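Local coordinates for nitrite oxidoreductase subunit C (Kuenenia stuttgartiensis, PDB 7B04), which binds a heme b and calcium ions and, as the heme-carrying subunit of the nitrite oxidoreductase complex, probably takes part in electron transfer, at residues Ala98-Ile103 against Phe111-Asp116; Asn163-Lys168 against Val265-Ser270; Glu47-Lys52 against Glu75-Lys80. All blocks are in the same frame, centred on the assembly; numbering follows the deposited sequence.

Contact 1 of 3, residues Ala98-Ile103 against Phe111-Asp116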
loop_
_atom_site.group_PDB
_atom_site.type_symbol
_atom_site.label_atom_id
_atom_site.label_comp_id
_atom_site.label_asym_id
_atom_site.label_seq_id
_atom_site.Cartn_x
_atom_site.Cartn_y
_atom_site.Cartn_z
ATOM N N ALA C 98 15.999 -19.707 51.431
ATOM C CA ALA C 98 16.554 -20.728 50.556
ATOM C C ALA C 98 17.527 -21.597 51.340
ATOM O O ALA C 98 18.349 -21.090 52.107
ATOM C CB ALA C 98 17.257 -20.106 49.344
ATOM N N GLU C 99 17.419 -22.909 51.141
ATOM C CA GLU C 99 18.340 -23.881 51.712
ATOM C C GLU C 99 19.533 -24.078 50.784
ATOM O O GLU C 99 19.370 -24.197 49.567
ATOM C CB GLU C 99 17.618 -25.212 51.938
ATOM C CG GLU C 99 18.405 -26.271 52.687
ATOM C CD GLU C 99 18.288 -27.640 52.039
ATOM O OE1 GLU C 99 17.929 -28.605 52.745
ATOM O OE2 GLU C 99 18.555 -27.751 50.823
ATOM N N ILE C 100 20.737 -24.099 51.358
ATOM C CA ILE C 100 21.961 -24.304 50.588
ATOM C C ILE C 100 22.805 -25.386 51.250
ATOM O O ILE C 100 23.090 -25.315 52.450
ATOM C CB ILE C 100 22.770 -23.001 50.416
ATOM C CG1 ILE C 100 24.017 -23.265 49.568
ATOM C CG2 ILE C 100 23.128 -22.377 51.759
ATOM C CD1 ILE C 100 24.673 -22.015 49.030
ATOM N N LYS C 101 23.183 -26.397 50.471
ATOM C CA LYS C 101 24.102 -27.441 50.894
ATOM C C LYS C 101 25.284 -27.497 49.935
ATOM O O LYS C 101 25.217 -26.999 48.808
ATOM C CB LYS C 101 23.416 -28.813 50.943
ATOM C CG LYS C 101 22.374 -28.965 52.035
ATOM C CD LYS C 101 21.827 -30.383 52.066
ATOM C CE LYS C 101 20.786 -30.553 53.157
ATOM N NZ LYS C 101 20.242 -31.938 53.188
ATOM N N ALA C 102 26.376 -28.112 50.388
ATOM C CA ALA C 102 27.579 -28.177 49.570
ATOM C C ALA C 102 28.419 -29.383 49.963
ATOM O O ALA C 102 28.537 -29.718 51.145
ATOM C CB ALA C 102 28.411 -26.897 49.690
ATOM N N ILE C 103 29.015 -30.016 48.948
ATOM C CA ILE C 103 29.826 -31.219 49.084
ATOM C C ILE C 103 30.950 -31.116 48.060
ATOM O O ILE C 103 30.839 -30.400 47.062
ATOM C CB ILE C 103 29.006 -32.507 48.860
ATOM C CG1 ILE C 103 28.345 -32.466 47.482
ATOM C CG2 ILE C 103 27.954 -32.680 49.946
ATOM C CD1 ILE C 103 27.486 -33.663 47.178
ATOM N N PHE C 111 27.199 -27.368 44.849
ATOM C CA PHE C 111 26.311 -26.606 45.723
ATOM C C PHE C 111 24.879 -26.901 45.327
ATOM O O PHE C 111 24.552 -26.864 44.140
ATOM C CB PHE C 111 26.510 -25.088 45.580
ATOM C CG PHE C 111 27.752 -24.556 46.222
ATOM C CD1 PHE C 111 28.991 -24.792 45.654
ATOM C CD2 PHE C 111 27.685 -23.764 47.358
ATOM C CE1 PHE C 111 30.141 -24.276 46.221
ATOM C CE2 PHE C 111 28.843 -23.245 47.934
ATOM C CZ PHE C 111 30.068 -23.505 47.360
ATOM N N GLN C 112 24.025 -27.158 46.313
ATOM C CA GLN C 112 22.607 -27.402 46.081
ATOM C C GLN C 112 21.801 -26.300 46.755
ATOM O O GLN C 112 21.959 -26.064 47.962
ATOM C CB GLN C 112 22.209 -28.772 46.634
ATOM C CG GLN C 112 20.817 -29.231 46.276
ATOM C CD GLN C 112 20.292 -30.258 47.247
ATOM O OE1 GLN C 112 20.133 -29.977 48.434
ATOM N NE2 GLN C 112 20.055 -31.471 46.759
ATOM N N VAL C 113 20.935 -25.641 45.986
ATOM C CA VAL C 113 20.117 -24.537 46.475
ATOM C C VAL C 113 18.651 -24.895 46.248
ATOM O O VAL C 113 18.263 -25.299 45.142
ATOM C CB VAL C 113 20.466 -23.214 45.776
ATOM C CG1 VAL C 113 19.741 -22.065 46.436
ATOM C CG2 VAL C 113 21.980 -22.992 45.795
ATOM N N ILE C 114 17.835 -24.722 47.288
ATOM C CA ILE C 114 16.418 -25.063 47.256
ATOM C C ILE C 114 15.600 -23.893 47.785
ATOM O O ILE C 114 15.880 -23.370 48.871
ATOM C CB ILE C 114 16.125 -26.319 48.095
ATOM C CG1 ILE C 114 16.720 -27.562 47.441
ATOM C CG2 ILE C 114 14.638 -26.482 48.314
ATOM C CD1 ILE C 114 16.630 -28.800 48.304
ATOM N N TRP C 115 14.581 -23.499 47.026
ATOM C CA TRP C 115 13.639 -22.478 47.454
ATOM C C TRP C 115 12.271 -22.841 46.901
ATOM O O TRP C 115 12.150 -23.623 45.955
ATOM C CB TRP C 115 14.059 -21.081 46.990
ATOM C CG TRP C 115 13.925 -20.867 45.513
ATOM C CD1 TRP C 115 12.884 -20.270 44.861
ATOM C CD2 TRP C 115 14.864 -21.252 44.503
ATOM N NE1 TRP C 115 13.122 -20.254 43.508
ATOM C CE2 TRP C 115 14.329 -20.852 43.262
ATOM C CE3 TRP C 115 16.105 -21.894 44.527
ATOM C CZ2 TRP C 115 14.995 -21.072 42.057
ATOM C CZ3 TRP C 115 16.762 -22.113 43.331
ATOM C CH2 TRP C 115 16.206 -21.705 42.114
ATOM N N ASP C 116 11.236 -22.263 47.497
ATOM C CA ASP C 116 9.861 -22.562 47.119
ATOM C C ASP C 116 9.334 -21.522 46.149
ATOM O O ASP C 116 9.416 -20.322 46.400
ATOM C CB ASP C 116 8.937 -22.629 48.326
ATOM C CG ASP C 116 9.512 -23.448 49.461
ATOM O OD1 ASP C 116 9.665 -24.673 49.268
ATOM O OD2 ASP C 116 9.775 -22.889 50.551
#

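Contact 2 of 3, residues Asn163-Lys168 against Val265-Ser270. With HEM (protoporphyrin IX containing Fe), chain B.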
loop_
_atom_site.group_PDB
_atom_site.type_symbol
_atom_site.label_atom_id
_atom_site.label_comp_id
_atom_site.label_asym_id
_atom_site.label_seq_id
_atom_site.Cartn_x
_atom_site.Cartn_y
_atom_site.Cartn_z
ATOM N N ASN C 163 33.268 -13.306 41.656
ATOM C CA ASN C 163 32.866 -14.327 40.696
ATOM C C ASN C 163 31.389 -14.641 40.899
ATOM O O ASN C 163 30.921 -14.755 42.034
ATOM C CB ASN C 163 33.701 -15.601 40.863
ATOM C CG ASN C 163 33.722 -16.465 39.610
ATOM O OD1 ASN C 163 34.493 -17.420 39.520
ATOM N ND2 ASN C 163 32.881 -16.133 38.639
ATOM N N LEU C 164 30.659 -14.784 39.794
ATOM C CA LEU C 164 29.225 -15.033 39.822
ATOM C C LEU C 164 28.902 -16.308 39.055
ATOM O O LEU C 164 29.492 -16.579 38.004
ATOM C CB LEU C 164 28.452 -13.864 39.187
ATOM C CG LEU C 164 28.176 -12.519 39.868
ATOM C CD1 LEU C 164 27.231 -12.678 41.039
ATOM C CD2 LEU C 164 29.459 -11.812 40.290
ATOM N N TRP C 165 27.974 -17.097 39.596
ATOM C CA TRP C 165 27.437 -18.279 38.926
ATOM C C TRP C 165 25.937 -18.072 38.774
ATOM O O TRP C 165 25.201 -18.158 39.759
ATOM C CB TRP C 165 27.713 -19.553 39.721
ATOM C CG TRP C 165 29.151 -19.870 39.949
ATOM C CD1 TRP C 165 30.232 -19.275 39.367
ATOM C CD2 TRP C 165 29.669 -20.872 40.829
ATOM N NE1 TRP C 165 31.392 -19.845 39.834
ATOM C CE2 TRP C 165 31.073 -20.829 40.732
ATOM C CE3 TRP C 165 29.081 -21.803 41.691
ATOM C CZ2 TRP C 165 31.899 -21.680 41.464
ATOM C CZ3 TRP C 165 29.901 -22.646 42.416
ATOM C CH2 TRP C 165 31.294 -22.580 42.298
ATOM N N HIS C 166 25.474 -17.817 37.554
ATOM C CA HIS C 166 24.066 -17.509 37.315
ATOM C C HIS C 166 23.391 -18.702 36.651
ATOM O O HIS C 166 23.676 -19.017 35.491
ATOM C CB HIS C 166 23.908 -16.256 36.458
ATOM C CG HIS C 166 22.494 -15.775 36.360
ATOM N ND1 HIS C 166 22.087 -14.837 35.436
ATOM C CD2 HIS C 166 21.392 -16.104 37.073
ATOM C CE1 HIS C 166 20.794 -14.609 35.584
ATOM N NE2 HIS C 166 20.348 -15.365 36.571
ATOM N N TRP C 167 22.488 -19.354 37.379
ATOM C CA TRP C 167 21.666 -20.410 36.811
ATOM C C TRP C 167 20.434 -19.806 36.153
ATOM O O TRP C 167 19.788 -18.916 36.715
ATOM C CB TRP C 167 21.237 -21.416 37.881
ATOM C CG TRP C 167 20.226 -22.394 37.369
ATOM C CD1 TRP C 167 20.463 -23.477 36.574
ATOM C CD2 TRP C 167 18.810 -22.362 37.591
ATOM N NE1 TRP C 167 19.287 -24.129 36.298
ATOM C CE2 TRP C 167 18.256 -23.462 36.909
ATOM C CE3 TRP C 167 17.959 -21.514 38.304
ATOM C CZ2 TRP C 167 16.891 -23.737 36.921
ATOM C CZ3 TRP C 167 16.604 -21.790 38.315
ATOM C CH2 TRP C 167 16.083 -22.892 37.628
ATOM N N LYS C 168 20.107 -20.297 34.961
ATOM C CA LYS C 168 18.962 -19.818 34.202
ATOM C C LYS C 168 18.057 -20.991 33.856
ATOM O O LYS C 168 18.516 -21.993 33.297
ATOM C CB LYS C 168 19.415 -19.091 32.932
ATOM C CG LYS C 168 20.228 -17.836 33.203
ATOM C CD LYS C 168 20.616 -17.134 31.915
ATOM C CE LYS C 168 21.405 -15.866 32.194
ATOM N NZ LYS C 168 22.746 -16.161 32.772
ATOM N N VAL C 265 18.134 -26.684 42.548
ATOM C CA VAL C 265 19.211 -26.431 41.602
ATOM C C VAL C 265 20.527 -26.775 42.278
ATOM O O VAL C 265 20.734 -26.453 43.453
ATOM C CB VAL C 265 19.212 -24.960 41.134
ATOM C CG1 VAL C 265 20.379 -24.685 40.192
ATOM C CG2 VAL C 265 17.885 -24.603 40.481
ATOM N N VAL C 266 21.415 -27.434 41.540
ATOM C CA VAL C 266 22.760 -27.704 42.024
ATOM C C VAL C 266 23.760 -27.110 41.043
ATOM O O VAL C 266 23.586 -27.199 39.822
ATOM C CB VAL C 266 23.030 -29.208 42.269
ATOM C CG1 VAL C 266 21.853 -29.857 42.979
ATOM C CG2 VAL C 266 23.350 -29.938 40.983
ATOM N N PHE C 267 24.797 -26.491 41.589
ATOM C CA PHE C 267 25.867 -25.891 40.807
ATOM C C PHE C 267 27.063 -26.832 40.812
ATOM O O PHE C 267 27.385 -27.437 41.839
ATOM C CB PHE C 267 26.269 -24.528 41.375
ATOM C CG PHE C 267 25.206 -23.472 41.244
ATOM C CD1 PHE C 267 25.184 -22.617 40.154
ATOM C CD2 PHE C 267 24.231 -23.332 42.218
ATOM C CE1 PHE C 267 24.206 -21.641 40.040
ATOM C CE2 PHE C 267 23.253 -22.360 42.109
ATOM C CZ PHE C 267 23.242 -21.514 41.019
ATOM N N CYS C 268 27.719 -26.953 39.663
ATOM C CA CYS C 268 28.837 -27.869 39.507
ATOM C C CYS C 268 30.006 -27.121 38.887
ATOM O O CYS C 268 29.858 -26.485 37.839
ATOM C CB CYS C 268 28.434 -29.071 38.644
ATOM S SG CYS C 268 29.739 -30.278 38.342
ATOM N N ARG C 269 31.165 -27.214 39.536
ATOM C CA ARG C 269 32.387 -26.569 39.081
ATOM C C ARG C 269 33.568 -27.321 39.670
ATOM O O ARG C 269 33.478 -27.870 40.771
ATOM C CB ARG C 269 32.431 -25.100 39.533
ATOM C CG ARG C 269 32.922 -24.074 38.513
ATOM C CD ARG C 269 34.442 -23.973 38.410
ATOM N NE ARG C 269 35.138 -23.844 39.692
ATOM C CZ ARG C 269 35.424 -22.690 40.289
ATOM N NH1 ARG C 269 36.076 -22.687 41.444
ATOM N NH2 ARG C 269 35.056 -21.540 39.741
ATOM N N SER C 270 34.668 -27.351 38.926
ATOM C CA SER C 270 35.893 -27.928 39.453
ATOM C C SER C 270 36.428 -27.047 40.575
ATOM O O SER C 270 36.232 -25.827 40.579
ATOM C CB SER C 270 36.937 -28.083 38.349
ATOM O OG SER C 270 36.539 -29.074 37.418
HETATM C CHA HEM B . 22.321 -8.152 38.192
HETATM C CHB HEM B . 21.944 -4.862 41.766
HETATM C CHC HEM B . 23.176 -8.368 44.898
HETATM C CHD HEM B . 23.728 -11.633 41.297
HETATM C C1A HEM B . 22.204 -6.948 38.863
HETATM C C2A HEM B . 22.145 -5.636 38.253
HETATM C C3A HEM B . 22.030 -4.724 39.233
HETATM C C4A HEM B . 22.034 -5.420 40.504
HETATM C CMA HEM B . 21.922 -3.191 39.069
HETATM C CAA HEM B . 22.170 -5.390 36.727
HETATM C CBA HEM B . 23.418 -4.622 36.313
HETATM C CGA HEM B . 24.511 -5.596 35.976
HETATM O O1A HEM B . 25.695 -5.297 36.276
HETATM O O2A HEM B . 24.187 -6.677 35.420
HETATM C C1B HEM B . 22.181 -5.533 42.950
HETATM C C2B HEM B . 21.977 -5.028 44.293
HETATM C C3B HEM B . 22.326 -5.997 45.165
HETATM C C4B HEM B . 22.746 -7.154 44.392
HETATM C CMB HEM B . 21.468 -3.599 44.581
HETATM C CAB HEM B . 22.295 -6.001 46.717
HETATM C CBB HEM B . 21.713 -5.062 47.472
HETATM C C1C HEM B . 23.371 -9.553 44.207
HETATM C C2C HEM B . 23.590 -10.857 44.809
HETATM C C3C HEM B . 23.734 -11.754 43.829
HETATM C C4C HEM B . 23.631 -11.062 42.557
HETATM C CMC HEM B . 23.631 -11.156 46.325
HETATM C CAC HEM B . 23.984 -13.268 44.017
HETATM C CBC HEM B . 24.992 -13.890 43.401
HETATM C C1D HEM B . 23.298 -10.994 40.147
HETATM C C2D HEM B . 22.989 -11.612 38.869
HETATM C C3D HEM B . 22.603 -10.657 38.024
HETATM C C4D HEM B . 22.649 -9.386 38.721
HETATM C CMD HEM B . 23.087 -13.113 38.523
HETATM C CAD HEM B . 22.186 -10.886 36.554
HETATM C CBD HEM B . 20.669 -10.933 36.424
HETATM C CGD HEM B . 20.294 -11.379 35.034
HETATM O O1D HEM B . 19.081 -11.574 34.772
HETATM O O2D HEM B . 21.204 -11.552 34.183
HETATM N NA HEM B . 22.141 -6.768 40.230
HETATM N NB HEM B . 22.647 -6.825 43.055
HETATM N NC HEM B . 23.405 -9.711 42.827
HETATM N ND HEM B . 23.074 -9.626 40.020
HETATM FE FE HEM B . 22.983 -8.032 41.482
#

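Contact 3 of 3, residues Glu47-Lys52 against Glu75-Lys80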
loop_
_atom_site.group_PDB
_atom_site.type_symbol
_atom_site.label_atom_id
_atom_site.label_comp_id
_atom_site.label_asym_id
_atom_site.label_seq_id
_atom_site.Cartn_x
_atom_site.Cartn_y
_atom_site.Cartn_z
ATOM N N GLU C 47 26.308 -18.096 60.902
ATOM C CA GLU C 47 26.254 -19.520 60.604
ATOM C C GLU C 47 27.116 -19.825 59.387
ATOM O O GLU C 47 27.068 -19.115 58.380
ATOM C CB GLU C 47 24.814 -19.982 60.375
ATOM C CG GLU C 47 24.664 -21.498 60.361
ATOM C CD GLU C 47 23.217 -21.945 60.283
ATOM O OE1 GLU C 47 22.960 -23.157 60.446
ATOM O OE2 GLU C 47 22.338 -21.085 60.066
ATOM N N VAL C 48 27.884 -20.906 59.474
ATOM C CA VAL C 48 28.868 -21.252 58.456
ATOM C C VAL C 48 28.345 -22.403 57.612
ATOM O O VAL C 48 27.755 -23.360 58.129
ATOM C CB VAL C 48 30.218 -21.616 59.106
ATOM C CG1 VAL C 48 31.223 -22.080 58.056
ATOM C CG2 VAL C 48 30.767 -20.428 59.885
ATOM N N LEU C 49 28.575 -22.310 56.305
ATOM C CA LEU C 49 28.231 -23.367 55.368
ATOM C C LEU C 49 29.452 -24.266 55.225
ATOM O O LEU C 49 30.507 -23.822 54.758
ATOM C CB LEU C 49 27.806 -22.776 54.023
ATOM C CG LEU C 49 27.124 -23.656 52.969
ATOM C CD1 LEU C 49 28.149 -24.401 52.144
ATOM C CD2 LEU C 49 26.143 -24.626 53.602
ATOM N N ASN C 50 29.309 -25.522 55.627
ATOM C CA ASN C 50 30.410 -26.474 55.621
ATOM C C ASN C 50 30.273 -27.398 54.418
ATOM O O ASN C 50 29.229 -28.034 54.234
ATOM C CB ASN C 50 30.424 -27.279 56.921
ATOM C CG ASN C 50 31.696 -28.077 57.103
ATOM O OD1 ASN C 50 32.653 -27.927 56.346
ATOM N ND2 ASN C 50 31.710 -28.940 58.113
ATOM N N VAL C 51 31.324 -27.471 53.607
ATOM C CA VAL C 51 31.348 -28.356 52.450
ATOM C C VAL C 51 31.884 -29.699 52.929
ATOM O O VAL C 51 33.068 -29.828 53.252
ATOM C CB VAL C 51 32.207 -27.783 51.317
ATOM C CG1 VAL C 51 32.164 -28.695 50.114
ATOM C CG2 VAL C 51 31.731 -26.406 50.938
ATOM N N LYS C 52 31.007 -30.696 52.986
ATOM C CA LYS C 52 31.372 -32.006 53.503
ATOM C C LYS C 52 32.145 -32.796 52.455
ATOM O O LYS C 52 31.745 -32.851 51.288
ATOM C CB LYS C 52 30.122 -32.771 53.933
ATOM C CG LYS C 52 30.418 -34.096 54.606
ATOM C CD LYS C 52 29.155 -34.715 55.172
ATOM C CE LYS C 52 29.412 -36.124 55.675
ATOM N NZ LYS C 52 30.333 -36.135 56.843
ATOM N N GLU C 75 24.922 -31.205 55.739
ATOM C CA GLU C 75 24.079 -30.311 56.520
ATOM C C GLU C 75 24.128 -28.918 55.911
ATOM O O GLU C 75 25.212 -28.395 55.629
ATOM C CB GLU C 75 24.501 -30.292 57.992
ATOM C CG GLU C 75 24.664 -31.687 58.590
ATOM C CD GLU C 75 23.334 -32.390 58.823
ATOM O OE1 GLU C 75 23.187 -33.549 58.379
ATOM O OE2 GLU C 75 22.437 -31.786 59.448
ATOM N N GLY C 76 22.955 -28.324 55.707
ATOM C CA GLY C 76 22.850 -27.072 54.987
ATOM C C GLY C 76 22.406 -25.886 55.816
ATOM O O GLY C 76 21.784 -26.044 56.869
ATOM N N VAL C 77 22.735 -24.686 55.344
ATOM C CA VAL C 77 22.368 -23.440 56.008
ATOM C C VAL C 77 21.093 -22.905 55.372
ATOM O O VAL C 77 20.898 -23.009 54.154
ATOM C CB VAL C 77 23.511 -22.410 55.907
ATOM C CG1 VAL C 77 23.116 -21.085 56.549
ATOM C CG2 VAL C 77 24.774 -22.958 56.545
ATOM N N GLN C 78 20.226 -22.328 56.200
ATOM C CA GLN C 78 18.983 -21.719 55.743
ATOM C C GLN C 78 19.242 -20.227 55.580
ATOM O O GLN C 78 19.381 -19.501 56.570
ATOM C CB GLN C 78 17.855 -21.981 56.738
ATOM C CG GLN C 78 16.469 -21.612 56.240
ATOM C CD GLN C 78 15.937 -22.595 55.217
ATOM O OE1 GLN C 78 15.265 -22.210 54.260
ATOM N NE2 GLN C 78 16.235 -23.874 55.414
ATOM N N VAL C 79 19.304 -19.775 54.338
ATOM C CA VAL C 79 19.590 -18.380 54.030
ATOM C C VAL C 79 18.287 -17.598 53.984
ATOM O O VAL C 79 17.264 -18.087 53.491
ATOM C CB VAL C 79 20.369 -18.262 52.707
ATOM C CG1 VAL C 79 20.771 -16.819 52.444
ATOM C CG2 VAL C 79 21.600 -19.156 52.747
ATOM N N LYS C 80 18.337 -16.366 54.480
ATOM C CA LYS C 80 17.196 -15.466 54.502
ATOM C C LYS C 80 17.281 -14.526 53.308
ATOM O O LYS C 80 18.354 -14.000 52.995
ATOM C CB LYS C 80 17.158 -14.674 55.812
ATOM C CG LYS C 80 15.972 -13.735 55.961
ATOM C CD LYS C 80 16.387 -12.287 55.744
ATOM C CE LYS C 80 15.251 -11.329 56.055
ATOM N NZ LYS C 80 14.893 -11.344 57.500
#

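Contact 1 of 3, residues Ala98-Ile103 against Phe111-Asp116
Glu99 and Gln112 meet over one face of the pairing between strands 98-103 and 111-116, while Phe111 meets Ala102 and Ile100 over the other. The strands run antiparallel, with their axes 4.5 Å apart. Glu99 faces Ile114 and Lys101 faces Gln112 as hydrogen-bonded pairs. The bonds Glu99 N to Ile114 O and Lys101 N to Gln112 O, with their two reciprocal bonds, are all 2.8 Å. Ile100 with Val113 and Ala102 with Phe111 are the non-hydrogen-bonded pairs between and beyond them.

Glu99 has CG anti to its backbone N (chi1 -173°) and then bends at chi2. This brings its carboxylate back over the neighbouring strand. OE2 reaches CD1 of Ile114, 3.3 Å away, and lies beside the amide of Gln112. The carboxylate and amide planes are nearly parallel. As modelled, Glu99 OE2 and Gln112 OE1 are 3.6 Å apart. Gln112 extends alongside Lys101, whose aliphatic CD passes near the amide. The Lys101 amine goes on to a weak bond with the backbone O of Phe71. Gln112 also packs on Phe71 of helix 64-71.

On the other face, Ala102 CB sits over the ring of Phe111, 4.1 Å from its centroid, in a CH-pi contact. Ile100 CD1 approaches the same ring at its edge, 3.9 Å from CD2. Phe138 meets this ring as well. Ile100 also packs on Phe289 and Met291 of strand 286-294, so this face is the apolar, inward one. Trp115 lies on it too, near the calcium ligands Asp117 and Asp132.

The arrangement is a beta hairpin with an apolar inner face and a mixed face of Glu99, Lys101, Gln112 and Ile114. It is consistent with the beta-sandwich of the DOMON-like heme domain of the ethylbenzene dehydrogenase family.

Contact 2 of 3, residues Asn163-Lys168 against Val265-Ser270
Both methyl groups of Val265 lie over one face of the Trp167 indole, and this is the tight end of the contact. Its CG2 stands over the six-membered ring, 3.5 Å from the centroid and straight along the ring normal. Its CG1 covers the five-membered part, 3.6 Å from Trp167 CG. Trp167 extends away from its backbone N (chi1 171°), and chi2 of 77° turns the indole face to both methyl groups. Trp263 meets the same indole edge-to-face.

Phe267 fills the middle. The far end of its ring reaches Trp167, with CE1 3.7 Å from the Trp167 CB. The same CE1 lies by the backbone O of Trp165. At the near end, Phe267 CB touches Trp165 CE3 at 3.9 Å. Phe267 thus bridges both tryptophans, and Leu136 of strand 133-139 packs on it.

Toward Asn163 the contact loosens, although it stays buried. Trp165 still meets Arg269, but rim to face: its CZ2 comes 3.6 Å from Arg269 NH2, over the guanidinium. The two planes are 72° apart, so the groups do not stack. Asn163 OD1 is 4.2 Å from the same NH2, too far for a bond. Asn163 bonds instead to the backbone O of Leu236 and N of Val279, and Arg269 NH1 bonds to the O of Val279. Asp235 and Asp278, ligands of a calcium ion, lie close to Trp165 and Asn163.

The opposite side of strand 163-168 faces the heme. Leu164 CD1 touches the heme vinyl, and a heme methyl, CMD, lies over one face of the His166 ring. The segment axes are 9.1 Å apart and their directions differ by 135°. This is consistent with the two layers of a beta-sandwich in a DOMON-like domain, with the heme beyond one layer.

Contact 3 of 3, residues Glu47-Lys52 against Glu75-Lys80
Val77 points toward segment 47-52 and meets Glu47 and Val48 of the lead-in loop and Leu49, the first residue of the strand. Its CG2 sits against the Val48 O, 3.4 Å away, and against Leu49 CD2 at 3.6 Å. Its CG1 touches the Glu47 OE2 at 3.6 Å. Glu47 comes from the opposite direction. Its chain is fully extended and runs past Val77, with its flank near both methyl groups. Leu49 crosses Val77 obliquely, and its CD2 also passes the CA of Gly76 at 4.3 Å.

The two segments exchange no hydrogen bonds, although both lie beside strand 97-104. Strand 77-80 pairs with it antiparallel and strand 49-53 parallel, through the backbone of Lys52 and Ala102. Strand 49-53 is also paired with strand 306-316. Leu49 packs on Ala102, Leu314 and Phe289, so it is held from the inner side. Glu47 and Glu75 lie at the exposed margin.

The contact is van der Waals in kind: Val77 methyl groups against Leu49 CD2 and against two oxygens. Shape and burial hold Val77 and Leu49 together, while the Glu47 carboxylate, in an exposed position, probably keeps its charge in solvent.

The three contacts follow one another across neighbouring strands. Contact 3 and contact 1 have centres 9 Å apart, and both strands of contact 3 pair with strand 97-104 of contact 1. Ala98 O to Val79 N, 2.8 Å, and Ile100 O to Val77 N, 3.0 Å, are probable hydrogen bonds between them. Contact 1 passes on to contact 2 through strands 108-116 and 262-270, where Phe111 O and Phe267 N are 2.6 Å apart. Their centres are 12 Å apart. Contacts 2 and 3 do not touch, with nearest atoms about 9 Å apart. Contact 2 alone reaches the heme. The Val113 side chain is about 10 Å from the heme and that of Leu49 about 14 Å.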